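Local coordinates for protein ceramide very long chain fatty acid hydroxylase SCS7 (Saccharomyces cerevisiae, PDB 4ZR1) that hydroxylates the very long chain fatty acids of sphingolipids, probably at C-2 of ceramides, in the endoplasmic reticulum membrane, probably at a dimetal centre built from histidines, at residues 52-57 with 62-67; 117-122 with 130-135. One frame throughout, in Å; residues are numbered along the deposited sequence.

Contact 1: 52-57 with 62-67; sequences KFLDLN and MQILRS
Gln63 reaches from the helix 60-65 to the extended backbone at Asp55 and lays its amide against the peptide there. Its chain is straight beyond CG (chi2 -178°), which carries the amide clear of the helix. Gln63 NE2 donates to Asp55 O at 3.2 Å. That carbonyl oxygen lies close to the amide plane of Gln63, whereas NE2 itself stands tilted 31° from the plane of the Asp55 carbonyl. NE2 also donates to Pro59 O, just ahead of helix 60-65, and the two carbonyls together place this end of the amide. At the other end Gln63 OE1 faces the backbone N of Asp55, but the two are modelled too close together for the detail of that approach to be trusted.

The close-packed side is apolar. Leu54 sends CD2 to within 3.9 Å of Ile64 CG1, and the same Leu54 methyl lies 4.1 Å from Gln63 CB, so one leucine branch spans two successive helix residues. Tyr179 and Phe171 of helix 164-179 continue this layer, touching Leu54 and Ile64 respectively, and Phe53 meets Phe69 beyond it. Toward the looser, more exposed side the carboxylate of Asp55 leads away from the helix, and the side chain of Asn57 lies on the surface. Asp55 OD1 accepts from the N of Asn57 at 3.1 Å, met from above the carboxylate plane. This bond closes an Asx turn at Asp55, in what is probably the cytoplasmic part of the chain.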
loop_
_atom_site.group_PDB
_atom_site.type_symbol
_atom_site.label_atom_id
_atom_site.label_comp_id
_atom_site.label_asym_id
_atom_site.label_seq_id
_atom_site.Cartn_x
_atom_site.Cartn_y
_atom_site.Cartn_z
ATOM N N LYS A 52 -5.673 -7.099 -22.599
ATOM C CA LYS A 52 -7.042 -7.593 -22.432
ATOM C C LYS A 52 -7.452 -7.624 -20.960
ATOM O O LYS A 52 -8.044 -8.591 -20.485
ATOM C CB LYS A 52 -7.188 -8.988 -23.062
ATOM C CG LYS A 52 -7.158 -8.996 -24.591
ATOM C CD LYS A 52 -7.671 -10.315 -25.167
ATOM C CE LYS A 52 -9.013 -10.139 -25.871
ATOM N NZ LYS A 52 -9.719 -11.430 -26.142
ATOM N N PHE A 53 -7.138 -6.552 -20.244
ATOM C CA PHE A 53 -7.363 -6.505 -18.803
ATOM C C PHE A 53 -8.425 -5.474 -18.402
ATOM O O PHE A 53 -9.614 -5.756 -18.428
ATOM C CB PHE A 53 -6.043 -6.214 -18.096
ATOM C CG PHE A 53 -6.123 -6.264 -16.596
ATOM C CD1 PHE A 53 -6.702 -7.346 -15.953
ATOM C CD2 PHE A 53 -5.576 -5.249 -15.828
ATOM C CE1 PHE A 53 -6.768 -7.395 -14.569
ATOM C CE2 PHE A 53 -5.633 -5.293 -14.438
ATOM C CZ PHE A 53 -6.229 -6.365 -13.810
ATOM N N LEU A 54 -7.988 -4.282 -18.014
ATOM C CA LEU A 54 -8.913 -3.213 -17.683
ATOM C C LEU A 54 -8.759 -2.047 -18.657
ATOM O O LEU A 54 -7.654 -1.718 -19.099
ATOM C CB LEU A 54 -8.692 -2.724 -16.247
ATOM C CG LEU A 54 -8.949 -3.698 -15.094
ATOM C CD1 LEU A 54 -8.501 -3.061 -13.796
ATOM C CD2 LEU A 54 -10.412 -4.116 -14.995
ATOM N N ASP A 55 -9.881 -1.426 -18.987
ATOM C CA ASP A 55 -9.884 -0.246 -19.831
ATOM C C ASP A 55 -9.786 0.972 -18.931
ATOM O O ASP A 55 -10.766 1.353 -18.286
ATOM C CB ASP A 55 -11.145 -0.218 -20.698
ATOM C CG ASP A 55 -11.212 0.992 -21.620
ATOM O OD1 ASP A 55 -10.223 1.759 -21.691
ATOM O OD2 ASP A 55 -12.264 1.162 -22.292
ATOM N N LEU A 56 -8.596 1.568 -18.884
ATOM C CA LEU A 56 -8.352 2.751 -18.050
ATOM C C LEU A 56 -9.296 3.920 -18.319
ATOM O O LEU A 56 -9.455 4.792 -17.476
ATOM C CB LEU A 56 -6.925 3.252 -18.238
ATOM C CG LEU A 56 -5.802 2.551 -17.478
ATOM C CD1 LEU A 56 -4.461 3.241 -17.707
ATOM C CD2 LEU A 56 -6.130 2.515 -16.005
ATOM N N ASN A 57 -9.901 3.931 -19.500
ATOM C CA ASN A 57 -10.775 5.013 -19.928
ATOM C C ASN A 57 -12.143 4.918 -19.233
ATOM O O ASN A 57 -12.909 5.888 -19.176
ATOM C CB ASN A 57 -10.947 4.988 -21.449
ATOM C CG ASN A 57 -11.052 6.373 -22.038
ATOM O OD1 ASN A 57 -10.361 7.283 -21.607
ATOM N ND2 ASN A 57 -11.922 6.543 -23.010
ATOM N N MET A 62 -16.418 -1.379 -11.379
ATOM C CA MET A 62 -17.495 -2.218 -11.911
ATOM C C MET A 62 -16.923 -3.173 -12.940
ATOM O O MET A 62 -17.362 -4.314 -13.092
ATOM C CB MET A 62 -18.620 -1.374 -12.530
ATOM C CG MET A 62 -19.688 -0.944 -11.515
ATOM S SD MET A 62 -20.602 -2.335 -10.802
ATOM C CE MET A 62 -21.640 -1.506 -9.600
ATOM N N GLN A 63 -15.915 -2.680 -13.630
ATOM C CA GLN A 63 -15.210 -3.417 -14.654
ATOM C C GLN A 63 -14.578 -4.687 -14.042
ATOM O O GLN A 63 -14.425 -5.705 -14.710
ATOM C CB GLN A 63 -14.166 -2.488 -15.260
ATOM C CG GLN A 63 -13.862 -2.661 -16.692
ATOM C CD GLN A 63 -12.782 -1.708 -17.146
ATOM O OE1 GLN A 63 -11.874 -2.095 -17.874
ATOM N NE2 GLN A 63 -12.881 -0.454 -16.731
ATOM N N ILE A 64 -14.228 -4.607 -12.757
ATOM C CA ILE A 64 -13.681 -5.735 -12.000
ATOM C C ILE A 64 -14.778 -6.626 -11.430
ATOM O O ILE A 64 -14.690 -7.855 -11.502
ATOM C CB ILE A 64 -12.804 -5.258 -10.820
ATOM C CG1 ILE A 64 -11.597 -4.476 -11.313
ATOM C CG2 ILE A 64 -12.329 -6.435 -9.977
ATOM C CD1 ILE A 64 -10.757 -3.929 -10.181
ATOM N N LEU A 65 -15.790 -5.989 -10.836
ATOM C CA LEU A 65 -16.963 -6.681 -10.304
ATOM C C LEU A 65 -17.705 -7.529 -11.350
ATOM O O LEU A 65 -18.310 -8.544 -11.012
ATOM C CB LEU A 65 -17.940 -5.673 -9.691
ATOM C CG LEU A 65 -17.449 -4.927 -8.453
ATOM C CD1 LEU A 65 -18.493 -3.943 -7.975
ATOM C CD2 LEU A 65 -17.122 -5.908 -7.359
ATOM N N ARG A 66 -17.659 -7.115 -12.611
ATOM C CA ARG A 66 -18.391 -7.810 -13.656
ATOM C C ARG A 66 -17.440 -8.385 -14.697
ATOM O O ARG A 66 -17.661 -8.248 -15.897
ATOM C CB ARG A 66 -19.405 -6.867 -14.326
ATOM C CG ARG A 66 -20.380 -6.200 -13.358
ATOM C CD ARG A 66 -21.317 -5.196 -14.056
ATOM N NE ARG A 66 -20.607 -4.237 -14.905
ATOM C CZ ARG A 66 -21.154 -3.132 -15.412
ATOM N NH1 ARG A 66 -22.420 -2.830 -15.149
ATOM N NH2 ARG A 66 -20.434 -2.321 -16.177
ATOM N N SER A 67 -16.380 -9.033 -14.236
ATOM C CA SER A 67 -15.350 -9.521 -15.145
ATOM C C SER A 67 -15.429 -11.028 -15.331
ATOM O O SER A 67 -16.150 -11.711 -14.606
ATOM C CB SER A 67 -13.965 -9.138 -14.624
ATOM O OG SER A 67 -13.632 -9.881 -13.462
#

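Contact 2: 117-122 with 130-135; sequences YHMGVA and FACFLF
The ring of Phe135 is met obliquely by the sulfur of Met119: SD stands 5.0 Å from the centroid of the Phe135 ring, 68° off the ring normal. The nearest ring atom is CD2, with Met119 SD 3.8 Å from Phe135 CD2, a Met-aromatic contact in which the two side chains cross at about a right angle. Met119 has CG anti to the backbone N (chi1 -172°) and then bends at chi2, bringing its methyl end to the facing helix. Met119 CE lies 3.6 Å from Phe135 CB and 3.5 Å from Ala131 O. This is the antiparallel pairing of the first two transmembrane helices, a helical hairpin whose segments run at 149° and approach to 10.3 Å between axes. Replacing Met119 by an alanine would probably leave Phe135 without its sulfur partner and open a gap beside Ala131. Nearer the turn the side chains are small, and Ala122 CB lies 4.4 Å from Ala131 CB. Helix 211-236 backs the pair, Ala219 touching Met119 and Ala216 touching Ala122, while Cys132 lies on the surface, its SG beside the methionine methyl.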
loop_
_atom_site.group_PDB
_atom_site.type_symbol
_atom_site.label_atom_id
_atom_site.label_comp_id
_atom_site.label_asym_id
_atom_site.label_seq_id
_atom_site.Cartn_x
_atom_site.Cartn_y
_atom_site.Cartn_z
ATOM N N TYR A 117 -4.203 12.996 21.701
ATOM C CA TYR A 117 -5.210 12.864 22.749
ATOM C C TYR A 117 -4.958 11.629 23.605
ATOM O O TYR A 117 -4.953 11.716 24.833
ATOM C CB TYR A 117 -6.618 12.795 22.173
ATOM C CG TYR A 117 -7.657 12.377 23.201
ATOM C CD1 TYR A 117 -8.267 13.314 24.026
ATOM C CD2 TYR A 117 -8.010 11.038 23.357
ATOM C CE1 TYR A 117 -9.199 12.930 24.974
ATOM C CE2 TYR A 117 -8.936 10.647 24.298
ATOM C CZ TYR A 117 -9.532 11.592 25.105
ATOM O OH TYR A 117 -10.465 11.189 26.043
ATOM N N HIS A 118 -4.771 10.478 22.965
ATOM C CA HIS A 118 -4.545 9.239 23.705
ATOM C C HIS A 118 -3.246 9.280 24.508
ATOM O O HIS A 118 -3.179 8.752 25.615
ATOM C CB HIS A 118 -4.533 8.040 22.765
ATOM C CG HIS A 118 -5.892 7.636 22.282
ATOM N ND1 HIS A 118 -6.548 8.300 21.270
ATOM C CD2 HIS A 118 -6.713 6.629 22.667
ATOM C CE1 HIS A 118 -7.717 7.724 21.056
ATOM N NE2 HIS A 118 -7.840 6.704 21.885
ATOM N N MET A 119 -2.215 9.912 23.960
ATOM C CA MET A 119 -0.955 9.998 24.678
ATOM C C MET A 119 -1.060 10.992 25.826
ATOM O O MET A 119 -0.535 10.750 26.912
ATOM C CB MET A 119 0.195 10.391 23.742
ATOM C CG MET A 119 1.576 10.305 24.400
ATOM S SD MET A 119 1.885 8.728 25.254
ATOM C CE MET A 119 3.621 8.872 25.628
ATOM N N GLY A 120 -1.733 12.112 25.583
ATOM C CA GLY A 120 -1.930 13.116 26.614
ATOM C C GLY A 120 -2.680 12.578 27.824
ATOM O O GLY A 120 -2.349 12.926 28.955
ATOM N N VAL A 121 -3.684 11.733 27.582
ATOM C CA VAL A 121 -4.439 11.074 28.641
ATOM C C VAL A 121 -3.527 10.198 29.487
ATOM O O VAL A 121 -3.556 10.251 30.718
ATOM C CB VAL A 121 -5.575 10.187 28.076
ATOM C CG1 VAL A 121 -6.167 9.311 29.178
ATOM C CG2 VAL A 121 -6.653 11.032 27.409
ATOM N N ALA A 122 -2.723 9.383 28.814
ATOM C CA ALA A 122 -1.784 8.506 29.492
ATOM C C ALA A 122 -0.790 9.287 30.368
ATOM O O ALA A 122 -0.450 8.850 31.468
ATOM C CB ALA A 122 -1.045 7.657 28.473
ATOM N N PHE A 130 7.181 5.524 31.835
ATOM C CA PHE A 130 6.658 4.264 31.314
ATOM C C PHE A 130 5.653 4.509 30.188
ATOM O O PHE A 130 5.487 3.667 29.310
ATOM C CB PHE A 130 6.009 3.436 32.426
ATOM C CG PHE A 130 6.995 2.813 33.373
ATOM C CD1 PHE A 130 7.512 3.542 34.438
ATOM C CD2 PHE A 130 7.392 1.496 33.214
ATOM C CE1 PHE A 130 8.432 2.974 35.315
ATOM C CE2 PHE A 130 8.309 0.919 34.094
ATOM C CZ PHE A 130 8.827 1.663 35.140
ATOM N N ALA A 131 4.975 5.656 30.212
ATOM C CA ALA A 131 4.041 5.988 29.137
ATOM C C ALA A 131 4.815 6.210 27.840
ATOM O O ALA A 131 4.458 5.657 26.794
ATOM C CB ALA A 131 3.211 7.207 29.486
ATOM N N CYS A 132 5.882 7.004 27.915
ATOM C CA CYS A 132 6.770 7.166 26.772
ATOM C C CYS A 132 7.303 5.821 26.295
ATOM O O CYS A 132 7.368 5.573 25.088
ATOM C CB CYS A 132 7.935 8.096 27.107
ATOM S SG CYS A 132 7.413 9.783 27.418
ATOM N N PHE A 133 7.681 4.948 27.227
ATOM C CA PHE A 133 8.194 3.648 26.818
ATOM C C PHE A 133 7.119 2.841 26.100
ATOM O O PHE A 133 7.384 2.215 25.084
ATOM C CB PHE A 133 8.730 2.826 27.991
ATOM C CG PHE A 133 9.033 1.403 27.601
ATOM C CD1 PHE A 133 10.068 1.123 26.708
ATOM C CD2 PHE A 133 8.260 0.354 28.069
ATOM C CE1 PHE A 133 10.338 -0.181 26.300
ATOM C CE2 PHE A 133 8.527 -0.960 27.668
ATOM C CZ PHE A 133 9.573 -1.226 26.782
ATOM N N LEU A 134 5.902 2.864 26.626
ATOM C CA LEU A 134 4.817 2.104 26.019
ATOM C C LEU A 134 4.396 2.705 24.674
ATOM O O LEU A 134 3.935 1.995 23.777
ATOM C CB LEU A 134 3.633 2.031 26.980
ATOM C CG LEU A 134 3.854 1.112 28.187
ATOM C CD1 LEU A 134 2.635 1.086 29.070
ATOM C CD2 LEU A 134 4.189 -0.298 27.726
ATOM N N PHE A 135 4.553 4.017 24.538
ATOM C CA PHE A 135 4.366 4.679 23.255
ATOM C C PHE A 135 5.305 4.080 22.211
ATOM O O PHE A 135 4.877 3.719 21.110
ATOM C CB PHE A 135 4.621 6.178 23.386
ATOM C CG PHE A 135 4.432 6.943 22.112
ATOM C CD1 PHE A 135 5.439 7.002 21.160
ATOM C CD2 PHE A 135 3.253 7.627 21.874
ATOM C CE1 PHE A 135 5.263 7.721 19.990
ATOM C CE2 PHE A 135 3.073 8.342 20.710
ATOM C CZ PHE A 135 4.080 8.394 19.769
#

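Contacts 1 and 2 lie on opposite sides of the chain's centre, about 33 Å apart at their nearest atoms, and share no helix. Contact 1 is the more buried, joining a probably cytoplasmic loop to the short helix that follows it, and the side chain of Phe53 is about 10 Å from that of the zinc ligand His178. Contact 2 joins two transmembrane helices away from the annotated sites and is only partly buried. Their chemistry follows: an irregular backbone leaves a peptide carbonyl that a glutamine amide can bind in 52-57 with 62-67, whereas regular helices satisfy their own backbones, and 117-122 with 130-135 rests on sulfur and apolar packing.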